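Local coordinates for hydrolase, haloacid dehalogenase-like family (Chlorobaculum tepidum, PDB 2HCF), which binds magnesium and probably acts as a hydrolase of the haloacid dehalogenase superfamily, at residues A27-E32 with I80-E85; S123-L128 with G140-D145; A52-V57 with A66-K71; G97-L102 with D134-F139; R4-F9 with I155-A160. All blocks are in the same frame, centred on the assembly; numbering follows the deposited sequence.

Contact 1 (A27-E32 with I80-E85); sequences ADALIE and IALFRE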
# COMPACT_ATOMS: atom_id res chain seq x y z
N ALA A 27 -9.51 4.98 -15.41
CA ALA A 27 -9.79 5.89 -16.52
C ALA A 27 -11.28 5.92 -16.84
O ALA A 27 -11.86 6.98 -17.01
CB ALA A 27 -8.98 5.49 -17.75
N ASP A 28 -11.89 4.74 -16.89
CA ASP A 28 -13.32 4.61 -17.08
C ASP A 28 -14.18 5.29 -16.01
O ASP A 28 -15.26 5.80 -16.32
CB ASP A 28 -13.71 3.12 -17.20
CG ASP A 28 -13.40 2.54 -18.57
OD1 ASP A 28 -13.05 3.32 -19.48
OD2 ASP A 28 -13.50 1.30 -18.75
N ALA A 29 -13.72 5.27 -14.76
CA ALA A 29 -14.47 5.88 -13.67
C ALA A 29 -14.40 7.39 -13.78
O ALA A 29 -15.41 8.09 -13.60
CB ALA A 29 -13.94 5.40 -12.33
N LEU A 30 -13.23 7.92 -14.09
CA LEU A 30 -13.08 9.35 -14.29
C LEU A 30 -13.84 9.88 -15.52
O LEU A 30 -14.40 10.97 -15.47
CB LEU A 30 -11.59 9.72 -14.37
CG LEU A 30 -10.77 9.38 -13.13
CD1 LEU A 30 -9.34 9.83 -13.30
CD2 LEU A 30 -11.35 10.05 -11.86
N ILE A 31 -13.83 9.13 -16.62
CA ILE A 31 -14.64 9.51 -17.78
C ILE A 31 -16.12 9.60 -17.38
O ILE A 31 -16.82 10.55 -17.73
CB ILE A 31 -14.49 8.51 -18.94
CG1 ILE A 31 -13.10 8.64 -19.58
CG2 ILE A 31 -15.57 8.75 -20.01
CD1 ILE A 31 -12.70 7.45 -20.47
N GLU A 32 -16.57 8.62 -16.61
CA GLU A 32 -17.94 8.59 -16.15
C GLU A 32 -18.33 9.78 -15.28
O GLU A 32 -19.44 10.29 -15.40
CB GLU A 32 -18.23 7.30 -15.39
CG GLU A 32 -19.68 7.22 -14.97
CD GLU A 32 -20.09 5.85 -14.43
OE1 GLU A 32 -19.38 4.83 -14.71
OE2 GLU A 32 -21.14 5.81 -13.71
N ILE A 80 -14.06 2.26 -7.18
CA ILE A 80 -14.12 1.09 -6.31
C ILE A 80 -15.13 0.07 -6.83
O ILE A 80 -14.84 -1.13 -6.92
CB ILE A 80 -14.46 1.50 -4.84
CG1 ILE A 80 -13.30 2.28 -4.23
CG2 ILE A 80 -14.81 0.29 -4.00
CD1 ILE A 80 -13.62 3.06 -2.98
N ALA A 81 -16.33 0.55 -7.16
CA ALA A 81 -17.39 -0.32 -7.62
C ALA A 81 -17.00 -1.00 -8.93
O ALA A 81 -17.19 -2.21 -9.11
CB ALA A 81 -18.67 0.47 -7.81
N LEU A 82 -16.41 -0.22 -9.84
CA LEU A 82 -15.98 -0.77 -11.13
C LEU A 82 -14.86 -1.80 -10.97
O LEU A 82 -14.87 -2.83 -11.64
CB LEU A 82 -15.51 0.35 -12.03
CG LEU A 82 -15.84 0.25 -13.51
CD1 LEU A 82 -17.29 -0.17 -13.76
CD2 LEU A 82 -15.53 1.62 -14.14
N PHE A 83 -13.93 -1.53 -10.06
CA PHE A 83 -12.83 -2.45 -9.78
C PHE A 83 -13.41 -3.77 -9.27
O PHE A 83 -13.06 -4.84 -9.76
CB PHE A 83 -11.80 -1.84 -8.81
CG PHE A 83 -10.58 -2.70 -8.66
CD1 PHE A 83 -9.67 -2.80 -9.69
CD2 PHE A 83 -10.43 -3.52 -7.54
CE1 PHE A 83 -8.56 -3.64 -9.58
CE2 PHE A 83 -9.34 -4.39 -7.43
CZ PHE A 83 -8.41 -4.45 -8.44
N ARG A 84 -14.35 -3.68 -8.33
CA ARG A 84 -14.95 -4.87 -7.73
C ARG A 84 -15.75 -5.65 -8.74
O ARG A 84 -15.85 -6.88 -8.65
CB ARG A 84 -15.78 -4.50 -6.47
CG ARG A 84 -14.86 -3.99 -5.29
CD ARG A 84 -15.53 -3.82 -3.90
N GLU A 85 -16.30 -4.95 -9.72
CA GLU A 85 -17.09 -5.57 -10.77
C GLU A 85 -16.22 -6.32 -11.77
O GLU A 85 -16.57 -7.40 -12.21
CB GLU A 85 -17.86 -4.48 -11.51
CG GLU A 85 -19.01 -4.99 -12.33
CD GLU A 85 -19.42 -4.02 -13.44
OE1 GLU A 85 -19.50 -2.78 -13.20
OE2 GLU A 85 -19.66 -4.53 -14.57
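Leu82 and the pair Asp28 and Ala29 carry this meeting of helices 21-34 and 65-86, and a single methyl does nearly all the touching. Leu82 CD2 lies 3.9 Å from Asp28 CB and 4.1 Å from Ala29 N, so it rests against the base of the Asp28 side chain and the amide that follows. The methyl of Ala29 comes alongside more loosely, its CB 4.5 Å from Leu82 CD2. Leu82 reaches this spot with a chi1 of -143°, well short of fully anti. The next shell fixes both sides. Val25, one turn before Ala29, also packs on Leu82, and Ala29 itself touches Thr78 and Tyr79 of the long helix. Asp28 turns its carboxylate beside its own backbone N (chi1 -78°), and OD2 forms a salt bridge with Arg86, just beyond 80-85. The two helices belong to the helical insert that, as in C1-capped relatives, follows the first core strand. With a CA to CA distance of 7.3 Å between Ala29 and Leu82 and no hydrogen bond between the two segments, the chemistry is small apolar packing, with the salt bridge from Asp28 OD2 to Arg86 as a charged tie between the two helices.

Contact 2 (S123-L128 with G140-D145); sequences SGRHKL and GAFADD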
# COMPACT_ATOMS: atom_id res chain seq x y z
N SER A 123 -10.87 -1.06 -2.37
CA SER A 123 -10.22 -1.63 -3.55
C SER A 123 -8.90 -2.35 -3.21
O SER A 123 -8.59 -3.41 -3.78
CB SER A 123 -10.07 -0.61 -4.64
OG SER A 123 -9.43 0.57 -4.17
N GLY A 124 -8.13 -1.80 -2.28
CA GLY A 124 -6.90 -2.45 -1.80
C GLY A 124 -7.24 -3.80 -1.19
O GLY A 124 -6.58 -4.82 -1.48
N ARG A 125 -8.29 -3.85 -0.36
CA ARG A 125 -8.67 -5.13 0.27
C ARG A 125 -9.31 -6.10 -0.71
O ARG A 125 -9.20 -7.33 -0.54
CB ARG A 125 -9.57 -4.94 1.52
CG ARG A 125 -8.91 -4.26 2.72
CD ARG A 125 -9.80 -4.38 3.98
NE ARG A 125 -9.12 -3.90 5.19
CZ ARG A 125 -8.32 -4.66 5.94
NH1 ARG A 125 -8.12 -5.93 5.64
NH2 ARG A 125 -7.76 -4.16 7.03
N HIS A 126 -9.96 -5.59 -1.75
CA HIS A 126 -10.47 -6.49 -2.80
C HIS A 126 -9.29 -7.16 -3.55
O HIS A 126 -9.31 -8.34 -3.84
CB HIS A 126 -11.34 -5.75 -3.81
CG HIS A 126 -12.05 -6.68 -4.75
ND1 HIS A 126 -12.98 -7.61 -4.32
CD2 HIS A 126 -11.94 -6.85 -6.09
CE1 HIS A 126 -13.42 -8.29 -5.36
NE2 HIS A 126 -12.81 -7.85 -6.44
N LYS A 127 -8.25 -6.39 -3.82
CA LYS A 127 -7.05 -7.01 -4.39
C LYS A 127 -6.50 -8.18 -3.50
O LYS A 127 -5.99 -9.18 -4.00
CB LYS A 127 -5.95 -5.94 -4.54
CG LYS A 127 -6.18 -4.91 -5.64
CD LYS A 127 -5.07 -3.81 -5.65
CE LYS A 127 -5.33 -2.75 -6.67
NZ LYS A 127 -4.18 -1.72 -6.68
N LEU A 128 -6.51 -7.99 -2.18
CA LEU A 128 -5.95 -8.96 -1.23
C LEU A 128 -6.90 -10.16 -1.10
O LEU A 128 -6.46 -11.30 -0.94
CB LEU A 128 -5.75 -8.31 0.16
CG LEU A 128 -4.77 -7.13 0.30
CD1 LEU A 128 -4.98 -6.62 1.69
CD2 LEU A 128 -3.37 -7.56 0.11
N GLY A 140 -5.52 -0.98 9.03
CA GLY A 140 -4.44 -0.35 8.27
C GLY A 140 -4.62 1.15 8.17
O GLY A 140 -5.52 1.70 8.82
N ALA A 141 -3.72 1.83 7.45
CA ALA A 141 -3.97 3.16 6.99
C ALA A 141 -3.98 3.12 5.46
O ALA A 141 -3.16 2.40 4.84
CB ALA A 141 -2.92 4.12 7.51
N PHE A 142 -4.90 3.89 4.87
CA PHE A 142 -5.26 3.80 3.45
C PHE A 142 -5.43 5.17 2.78
O PHE A 142 -5.35 6.24 3.43
CB PHE A 142 -6.56 3.02 3.29
CG PHE A 142 -6.59 1.71 4.03
CD1 PHE A 142 -6.18 0.54 3.40
CD2 PHE A 142 -7.08 1.63 5.34
CE1 PHE A 142 -6.23 -0.70 4.10
CE2 PHE A 142 -7.14 0.38 6.02
CZ PHE A 142 -6.68 -0.76 5.40
N ALA A 143 -5.69 5.16 1.47
CA ALA A 143 -5.93 6.42 0.73
C ALA A 143 -7.20 7.14 1.16
O ALA A 143 -7.39 8.32 0.87
CB ALA A 143 -5.95 6.20 -0.78
N ASP A 144 -8.08 6.45 1.87
CA ASP A 144 -9.21 7.14 2.50
C ASP A 144 -8.76 8.15 3.54
O ASP A 144 -9.49 9.09 3.86
CB ASP A 144 -10.16 6.14 3.11
CG ASP A 144 -10.36 4.94 2.21
OD1 ASP A 144 -9.45 4.11 2.18
OD2 ASP A 144 -11.41 4.83 1.53
N ASP A 145 -7.56 7.98 4.06
CA ASP A 145 -7.09 8.74 5.22
C ASP A 145 -6.26 9.97 4.90
O ASP A 145 -6.15 10.87 5.73
CB ASP A 145 -6.28 7.82 6.13
CG ASP A 145 -7.09 6.65 6.65
OD1 ASP A 145 -8.23 6.88 7.08
OD2 ASP A 145 -6.59 5.49 6.64
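Arg125 and Phe142 meet inside a beta-alpha-beta unit of the Rossmann-like core, made of strand 111-116, helix 121-129 and strand 140-141. The arginine leaves its helix with CG beside the backbone N (chi1 -67°) and runs extended from CG to NE, which carries its end to the aromatic ring. There NH2 lies 3.9 Å from Phe142 CZ and NE 4.0 Å from the same atom. The approach is to the ring's edge, near its plane, and the guanidinium is turned 54° against the ring, so this is no stacked cation-pi pair. What holds the guanidinium is polar and lies outside the two segments: NE forms a salt bridge with Glu121, and NH1 forms one with Asp134 and also bonds to the backbone O of Phe137.

Phe142 sets CG beside its own backbone N, which leaves CZ to meet Arg125; the ring also packs on Leu115 and Thr117. Gly140 leaves room for that ring, because a CB at this position would run into Phe142 CZ. The backbone of Phe142 is held as well: Asp145 N bonds to Phe142 O, and the carboxylate of Asp145, itself in a salt bridge with Arg159, returns to the same residue. Phe142 N donates to Asp145 OD2 over 2.9 Å in a nearly straight bond (166°), meeting the oxygen on its anti side, somewhat out of the carboxylate plane.

Contact 3 (A52-V57 with A66-K71); sequences AIIYEV and AEIADK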
# COMPACT_ATOMS: atom_id res chain seq x y z
N ALA A 52 -4.22 11.17 -4.69
CA ALA A 52 -3.25 12.06 -5.30
C ALA A 52 -3.14 11.76 -6.82
O ALA A 52 -2.93 12.67 -7.63
CB ALA A 52 -1.91 11.87 -4.62
N ILE A 53 -3.33 10.51 -7.19
CA ILE A 53 -3.33 10.13 -8.60
C ILE A 53 -4.51 10.80 -9.32
O ILE A 53 -4.34 11.29 -10.42
CB ILE A 53 -3.41 8.59 -8.77
CG1 ILE A 53 -2.13 7.93 -8.24
CG2 ILE A 53 -3.60 8.25 -10.25
CD1 ILE A 53 -2.25 6.39 -8.11
N ILE A 54 -5.68 10.82 -8.67
CA ILE A 54 -6.88 11.45 -9.24
C ILE A 54 -6.63 12.91 -9.46
O ILE A 54 -6.91 13.41 -10.54
CB ILE A 54 -8.13 11.20 -8.38
CG1 ILE A 54 -8.47 9.70 -8.43
CG2 ILE A 54 -9.31 12.07 -8.83
CD1 ILE A 54 -9.59 9.24 -7.47
N TYR A 55 -6.07 13.60 -8.46
CA TYR A 55 -5.77 15.03 -8.61
C TYR A 55 -4.74 15.29 -9.70
O TYR A 55 -4.89 16.24 -10.47
CB TYR A 55 -5.34 15.69 -7.27
CG TYR A 55 -6.52 16.07 -6.37
CD1 TYR A 55 -7.16 17.30 -6.50
CD2 TYR A 55 -6.99 15.20 -5.40
CE1 TYR A 55 -8.24 17.64 -5.68
CE2 TYR A 55 -8.05 15.53 -4.57
CZ TYR A 55 -8.69 16.74 -4.73
OH TYR A 55 -9.75 17.04 -3.91
N GLU A 56 -3.72 14.45 -9.79
CA GLU A 56 -2.65 14.65 -10.75
C GLU A 56 -3.15 14.50 -12.18
O GLU A 56 -3.03 15.42 -12.95
CB GLU A 56 -1.44 13.74 -10.49
CG GLU A 56 -0.29 14.03 -11.48
CD GLU A 56 1.07 13.45 -11.06
OE1 GLU A 56 1.18 12.85 -9.96
OE2 GLU A 56 2.02 13.60 -11.85
N VAL A 57 -3.76 13.38 -12.52
CA VAL A 57 -4.15 13.15 -13.92
C VAL A 57 -5.21 14.13 -14.44
O VAL A 57 -5.22 14.46 -15.64
CB VAL A 57 -4.58 11.69 -14.14
CG1 VAL A 57 -3.49 10.74 -13.65
CG2 VAL A 57 -5.89 11.40 -13.45
N ALA A 66 -10.38 22.63 -6.83
CA ALA A 66 -11.75 22.75 -6.31
C ALA A 66 -12.73 22.00 -7.17
O ALA A 66 -13.68 21.43 -6.66
CB ALA A 66 -12.17 24.22 -6.21
N GLU A 67 -12.53 22.04 -8.49
CA GLU A 67 -13.40 21.30 -9.44
C GLU A 67 -13.25 19.77 -9.30
O GLU A 67 -14.23 19.01 -9.35
CB GLU A 67 -13.06 21.76 -10.86
CG GLU A 67 -13.85 21.11 -11.96
CD GLU A 67 -13.39 21.55 -13.36
OE1 GLU A 67 -12.43 22.36 -13.47
OE2 GLU A 67 -14.01 21.06 -14.34
N ILE A 68 -12.02 19.33 -9.13
CA ILE A 68 -11.76 17.92 -8.89
C ILE A 68 -12.41 17.51 -7.56
O ILE A 68 -13.11 16.51 -7.50
CB ILE A 68 -10.26 17.61 -8.87
CG1 ILE A 68 -9.65 17.94 -10.24
CG2 ILE A 68 -10.02 16.12 -8.49
CD1 ILE A 68 -8.17 18.20 -10.19
N ALA A 69 -12.17 18.30 -6.52
CA ALA A 69 -12.70 18.04 -5.17
C ALA A 69 -14.21 17.89 -5.13
O ALA A 69 -14.75 17.04 -4.41
CB ALA A 69 -12.28 19.16 -4.23
N ASP A 70 -14.90 18.71 -5.91
CA ASP A 70 -16.35 18.69 -5.94
C ASP A 70 -16.97 17.33 -6.27
O ASP A 70 -18.05 17.02 -5.79
CB ASP A 70 -16.90 19.72 -6.95
CG ASP A 70 -18.40 19.92 -6.81
OD1 ASP A 70 -18.86 20.27 -5.71
OD2 ASP A 70 -19.13 19.72 -7.79
N LYS A 71 -16.32 16.56 -7.13
CA LYS A 71 -16.83 15.24 -7.51
C LYS A 71 -15.91 14.10 -7.08
O LYS A 71 -16.09 12.97 -7.50
CB LYS A 71 -17.04 15.16 -9.01
CG LYS A 71 -18.02 16.18 -9.59
CD LYS A 71 -18.26 15.84 -11.07
CE LYS A 71 -19.16 16.80 -11.80
NZ LYS A 71 -19.05 16.68 -13.33
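The carbonyl O of Ile68 takes two hydrogen bonds, one from Lys71 N at 3.2 Å and one from the hydroxyl of Tyr34 on helix 21-34, while the side chain of Ile68 packs on Tyr55. Its CG2, opposite the backbone N, is thereby placed over one face of the Tyr55 ring, 3.8 Å from the centroid and 20° off the normal, a CH-pi contact displaced toward the rim. The same methyl meets Ile54 CG2 at 4.1 Å. Helices 50-59 and 65-86, successive in an insert consistent with a C1-type cap, pack at a slant, their segment axes 10.2 Å apart with 135° between directions. Tyr55 lays its ring across that gap, its OH 3.3 Å from Ala69 CB. Arg65 adds a cation-pi interaction. With an alanine in place of Tyr55, Ile68 CG2 would probably lose the surface it rests on, and Arg65 its aromatic partner. Glu64, about 6 Å from Ile68 between side chains, binds a second magnesium in a crystal structure of this protein, though not in this chain.

Contact 4 (G97-L102 with D134-F139); sequences GVRELL and DHYFPF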
# COMPACT_ATOMS: atom_id res chain seq x y z
N GLY A 97 6.85 -15.87 -2.23
CA GLY A 97 7.02 -16.07 -0.77
C GLY A 97 6.04 -15.35 0.15
O GLY A 97 6.12 -15.46 1.37
N VAL A 98 5.09 -14.63 -0.44
CA VAL A 98 4.20 -13.75 0.33
C VAL A 98 3.28 -14.52 1.29
O VAL A 98 3.18 -14.17 2.46
CB VAL A 98 3.39 -12.87 -0.63
CG1 VAL A 98 2.15 -12.26 0.07
CG2 VAL A 98 4.30 -11.83 -1.23
N ARG A 99 2.62 -15.58 0.81
CA ARG A 99 1.68 -16.30 1.68
C ARG A 99 2.44 -16.96 2.85
O ARG A 99 2.00 -16.90 3.99
CB ARG A 99 0.84 -17.33 0.92
CG ARG A 99 -0.36 -17.85 1.77
CD ARG A 99 -1.17 -18.96 1.13
NE ARG A 99 -1.55 -18.66 -0.26
CZ ARG A 99 -2.63 -17.97 -0.63
NH1 ARG A 99 -3.50 -17.48 0.27
NH2 ARG A 99 -2.84 -17.76 -1.92
N GLU A 100 3.60 -17.54 2.54
CA GLU A 100 4.48 -18.16 3.52
C GLU A 100 4.91 -17.16 4.59
O GLU A 100 4.92 -17.48 5.77
CB GLU A 100 5.72 -18.74 2.84
CG GLU A 100 5.44 -19.88 1.84
CD GLU A 100 4.94 -19.42 0.45
OE1 GLU A 100 4.86 -18.20 0.16
OE2 GLU A 100 4.62 -20.32 -0.35
N LEU A 101 5.22 -15.94 4.17
CA LEU A 101 5.70 -14.92 5.08
C LEU A 101 4.58 -14.44 6.00
O LEU A 101 4.77 -14.24 7.20
CB LEU A 101 6.26 -13.73 4.29
CG LEU A 101 6.76 -12.52 5.10
CD1 LEU A 101 7.85 -12.93 6.09
CD2 LEU A 101 7.25 -11.40 4.19
N LEU A 102 3.40 -14.24 5.43
CA LEU A 102 2.25 -13.77 6.18
C LEU A 102 1.79 -14.84 7.18
O LEU A 102 1.46 -14.50 8.30
CB LEU A 102 1.13 -13.35 5.24
CG LEU A 102 1.38 -12.08 4.41
CD1 LEU A 102 0.21 -11.72 3.54
CD2 LEU A 102 1.73 -10.89 5.27
N ASP A 134 -6.38 -11.35 2.50
CA ASP A 134 -6.93 -10.18 3.20
C ASP A 134 -7.07 -10.46 4.70
O ASP A 134 -6.90 -9.56 5.54
CB ASP A 134 -8.28 -9.79 2.59
CG ASP A 134 -8.96 -8.63 3.30
OD1 ASP A 134 -8.41 -7.51 3.26
OD2 ASP A 134 -10.03 -8.82 3.90
N HIS A 135 -7.44 -11.71 5.02
CA HIS A 135 -7.72 -12.16 6.39
C HIS A 135 -6.53 -11.92 7.36
O HIS A 135 -6.72 -11.77 8.59
CB HIS A 135 -8.17 -13.64 6.35
CG HIS A 135 -7.10 -14.58 5.94
ND1 HIS A 135 -6.18 -15.09 6.83
CD2 HIS A 135 -6.74 -15.06 4.72
CE1 HIS A 135 -5.31 -15.85 6.18
NE2 HIS A 135 -5.62 -15.83 4.89
N TYR A 136 -5.31 -11.80 6.84
CA TYR A 136 -4.15 -11.53 7.67
C TYR A 136 -4.11 -10.11 8.28
O TYR A 136 -3.36 -9.86 9.22
CB TYR A 136 -2.85 -11.69 6.87
CG TYR A 136 -2.56 -13.08 6.41
CD1 TYR A 136 -2.15 -14.07 7.31
CD2 TYR A 136 -2.71 -13.43 5.07
CE1 TYR A 136 -1.90 -15.36 6.87
CE2 TYR A 136 -2.45 -14.71 4.63
CZ TYR A 136 -2.04 -15.66 5.52
OH TYR A 136 -1.82 -16.93 5.05
N PHE A 137 -4.88 -9.18 7.74
CA PHE A 137 -4.70 -7.77 8.07
C PHE A 137 -5.93 -7.15 8.79
O PHE A 137 -6.90 -6.75 8.15
CB PHE A 137 -4.41 -7.00 6.80
CG PHE A 137 -3.16 -7.45 6.11
CD1 PHE A 137 -1.91 -7.05 6.57
CD2 PHE A 137 -3.23 -8.28 4.99
CE1 PHE A 137 -0.76 -7.46 5.94
CE2 PHE A 137 -2.08 -8.70 4.35
CZ PHE A 137 -0.83 -8.28 4.81
N PRO A 138 -5.87 -7.07 10.13
CA PRO A 138 -7.01 -6.60 10.90
C PRO A 138 -7.27 -5.09 10.83
O PRO A 138 -8.34 -4.65 11.23
CB PRO A 138 -6.64 -7.04 12.33
CG PRO A 138 -5.17 -6.98 12.36
CD PRO A 138 -4.72 -7.39 10.99
N PHE A 139 -6.31 -4.29 10.34
CA PHE A 139 -6.49 -2.85 10.27
C PHE A 139 -5.47 -2.29 9.30
O PHE A 139 -4.60 -3.03 8.84
CB PHE A 139 -6.28 -2.18 11.65
CG PHE A 139 -4.84 -1.97 12.01
CD1 PHE A 139 -4.02 -3.03 12.26
CD2 PHE A 139 -4.29 -0.69 12.02
CE1 PHE A 139 -2.69 -2.85 12.55
CE2 PHE A 139 -2.95 -0.51 12.30
CZ PHE A 139 -2.16 -1.57 12.57
O HOH W 1 -3.63 -17.52 3.22
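Leu102 and Tyr136 bury most of the surface here, with Phe137 next. Leu102 CB stands over the tyrosine ring, 3.7 Å from its centroid and 3° off the normal, a CH-pi contact. His135 CE1 lies over the opposite face, 3.3 Å above the plane, clamping the ring. Leu102 CG, beside its backbone N (chi1 -69°), leads CD1 to both rings, at Tyr136 CD2 and Phe137 CZ, while CD2 meets Phe137 CZ at 3.7 Å. At the far end, Tyr136 OH is hydrogen-bonded (2.6 Å) to a water that accepts from Arg99 NH1 and is bonded to His135 NE2; Arg99 NH2 is held by Pro131 O. A leucine in place of Tyr136 would probably leave that water one partner short and Leu102 CB without its platform. The type I turn from Asp134 to Phe137 presents these aromatics from the loop between helix 121-129 and strand 140-141. Leu102 of helix 98-106 and Phe137 both reach Phe9 of strand 5-9, and Phe137 packs on Leu115 of strand 111-116.

Contact 5 (R4-F9 with I155-A160); sequences RTLVLF and IALERA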
# COMPACT_ATOMS: atom_id res chain seq x y z
N ARG A 4 6.84 -6.58 21.59
CA ARG A 4 5.71 -6.56 20.64
C ARG A 4 6.09 -5.72 19.42
O ARG A 4 6.47 -4.56 19.60
CB ARG A 4 4.44 -6.00 21.28
CG ARG A 4 3.73 -6.98 22.23
CD ARG A 4 2.30 -6.53 22.57
NE ARG A 4 2.24 -5.67 23.76
CZ ARG A 4 1.13 -5.05 24.19
NH1 ARG A 4 -0.01 -5.15 23.52
NH2 ARG A 4 1.17 -4.29 25.28
N THR A 5 5.98 -6.31 18.22
CA THR A 5 6.35 -5.64 16.94
C THR A 5 5.15 -5.35 16.03
O THR A 5 4.27 -6.19 15.87
CB THR A 5 7.36 -6.47 16.18
OG1 THR A 5 8.57 -6.52 16.94
CG2 THR A 5 7.69 -5.87 14.81
N LEU A 6 5.16 -4.15 15.46
CA LEU A 6 4.14 -3.67 14.54
C LEU A 6 4.74 -3.74 13.13
O LEU A 6 5.76 -3.10 12.85
CB LEU A 6 3.74 -2.22 14.88
CG LEU A 6 2.79 -1.53 13.89
CD1 LEU A 6 1.52 -2.32 13.75
CD2 LEU A 6 2.44 -0.11 14.23
N VAL A 7 4.10 -4.52 12.27
CA VAL A 7 4.58 -4.71 10.93
C VAL A 7 3.53 -4.26 9.90
O VAL A 7 2.45 -4.85 9.78
CB VAL A 7 4.96 -6.19 10.68
CG1 VAL A 7 5.68 -6.32 9.36
CG2 VAL A 7 5.83 -6.72 11.81
N LEU A 8 3.91 -3.26 9.11
CA LEU A 8 3.00 -2.61 8.17
C LEU A 8 3.48 -2.85 6.73
O LEU A 8 4.62 -2.57 6.38
CB LEU A 8 2.93 -1.11 8.48
CG LEU A 8 2.44 -0.72 9.88
CD1 LEU A 8 2.62 0.77 10.09
CD2 LEU A 8 0.99 -1.11 10.11
N PHE A 9 2.59 -3.38 5.91
CA PHE A 9 2.87 -3.80 4.54
C PHE A 9 2.10 -2.94 3.55
O PHE A 9 0.86 -2.71 3.69
CB PHE A 9 2.36 -5.22 4.31
CG PHE A 9 3.30 -6.32 4.77
CD1 PHE A 9 4.27 -6.82 3.91
CD2 PHE A 9 3.14 -6.93 6.02
CE1 PHE A 9 5.11 -7.85 4.31
CE2 PHE A 9 3.97 -7.95 6.42
CZ PHE A 9 4.96 -8.41 5.55
N ILE A 155 -1.15 7.78 11.54
CA ILE A 155 -2.50 7.25 11.62
C ILE A 155 -2.51 5.75 11.96
O ILE A 155 -3.24 5.33 12.86
CB ILE A 155 -3.27 7.50 10.29
CG1 ILE A 155 -3.56 8.99 10.12
CG2 ILE A 155 -4.57 6.61 10.18
CD1 ILE A 155 -4.15 9.36 8.77
N ALA A 156 -1.71 4.97 11.25
CA ALA A 156 -1.55 3.55 11.57
C ALA A 156 -1.00 3.33 12.97
O ALA A 156 -1.47 2.46 13.65
CB ALA A 156 -0.67 2.86 10.55
N LEU A 157 -0.01 4.11 13.40
CA LEU A 157 0.52 3.94 14.77
C LEU A 157 -0.57 4.17 15.84
O LEU A 157 -0.75 3.37 16.77
CB LEU A 157 1.72 4.86 14.99
CG LEU A 157 2.34 4.76 16.37
CD1 LEU A 157 2.78 3.35 16.70
CD2 LEU A 157 3.50 5.71 16.44
N GLU A 158 -1.34 5.24 15.68
CA GLU A 158 -2.44 5.55 16.61
C GLU A 158 -3.47 4.43 16.65
O GLU A 158 -3.92 4.04 17.74
CB GLU A 158 -3.10 6.85 16.21
CG GLU A 158 -4.02 7.42 17.25
CD GLU A 158 -4.46 8.81 16.89
OE1 GLU A 158 -5.12 8.96 15.84
OE2 GLU A 158 -4.08 9.78 17.62
N ARG A 159 -3.85 3.93 15.49
CA ARG A 159 -4.81 2.83 15.41
C ARG A 159 -4.29 1.57 16.06
O ARG A 159 -5.03 0.85 16.73
CB ARG A 159 -5.21 2.56 13.94
CG ARG A 159 -6.07 3.67 13.37
CD ARG A 159 -6.46 3.44 11.89
NE ARG A 159 -7.22 4.59 11.42
CZ ARG A 159 -7.41 4.93 10.16
NH1 ARG A 159 -6.94 4.18 9.16
NH2 ARG A 159 -8.08 6.05 9.89
N ALA A 160 -3.02 1.26 15.85
CA ALA A 160 -2.43 0.04 16.42
C ALA A 160 -2.43 0.13 17.96
O ALA A 160 -2.80 -0.80 18.67
CB ALA A 160 -1.02 -0.15 15.89
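Strand 5-9, at whose end the HAD-type DxDx(T/V) signature begins, is covered on one face by helix 152-164, which belongs to the crossover from strand 140-141 to strand 173-177 in the parallel sheet of this Rossmann-like core. The interface is purely apolar and is made by two leucines of the strand against two alanines and Leu157 of the helix. Leu6 spreads both methyls round Ala160: its CD2 is 3.8 Å and its CD1 4.0 Å from Ala160 CB. Leu6 CD2 also comes near Leu157 CD1, at 4.3 Å, where the leucine of the helix bends its tip back toward the strand. One strand repeat on, Leu8 CD1 meets Ala156 CB at 3.9 Å.

The two leucines use different rotamers: Leu6 carries CG opposite its backbone N (chi1 173°), whereas Leu8 sets CG beside it (chi1 -59°), and each thereby brings a methyl to its own alanine. Residues two apart on the strand thus match residues one helical turn apart, in reverse order, consistent with the 136° between the directions of the segment axes.

Asp10 and Asp12, which bind magnesium, follow just after the strand. On its flanks, Leu112 of strand 111-116 touches both Leu6 and Ala160, while Ile175 and Ile173 of strand 173-177 meet Leu8 and Leu157. Phe9 packs on helix 98-106.

In the fold
From the N terminus, segment 4-9 opens the widest loop, which contact 5 closes at 155-160, enclosing the other four contacts. Within it, 27-32 opens contact 1; the short loop of contact 3, 52-57 to 66-71, is complete before 80-85 closes contact 1, and the two share helix 65-86, tying the helical insert together. Back in the core, contact 4 opens at 97-102 and contact 2 at 123-128, but 134-139 closes contact 4 before 140-145 closes contact 2, so they cross. Contacts 2 and 5 join helices to strands or strand ends of the parallel sheet, contact 4 joins helix 98-106 to the loop before strand 140-141, and Phe83 on Lys127 links contacts 1 and 2, insert to core.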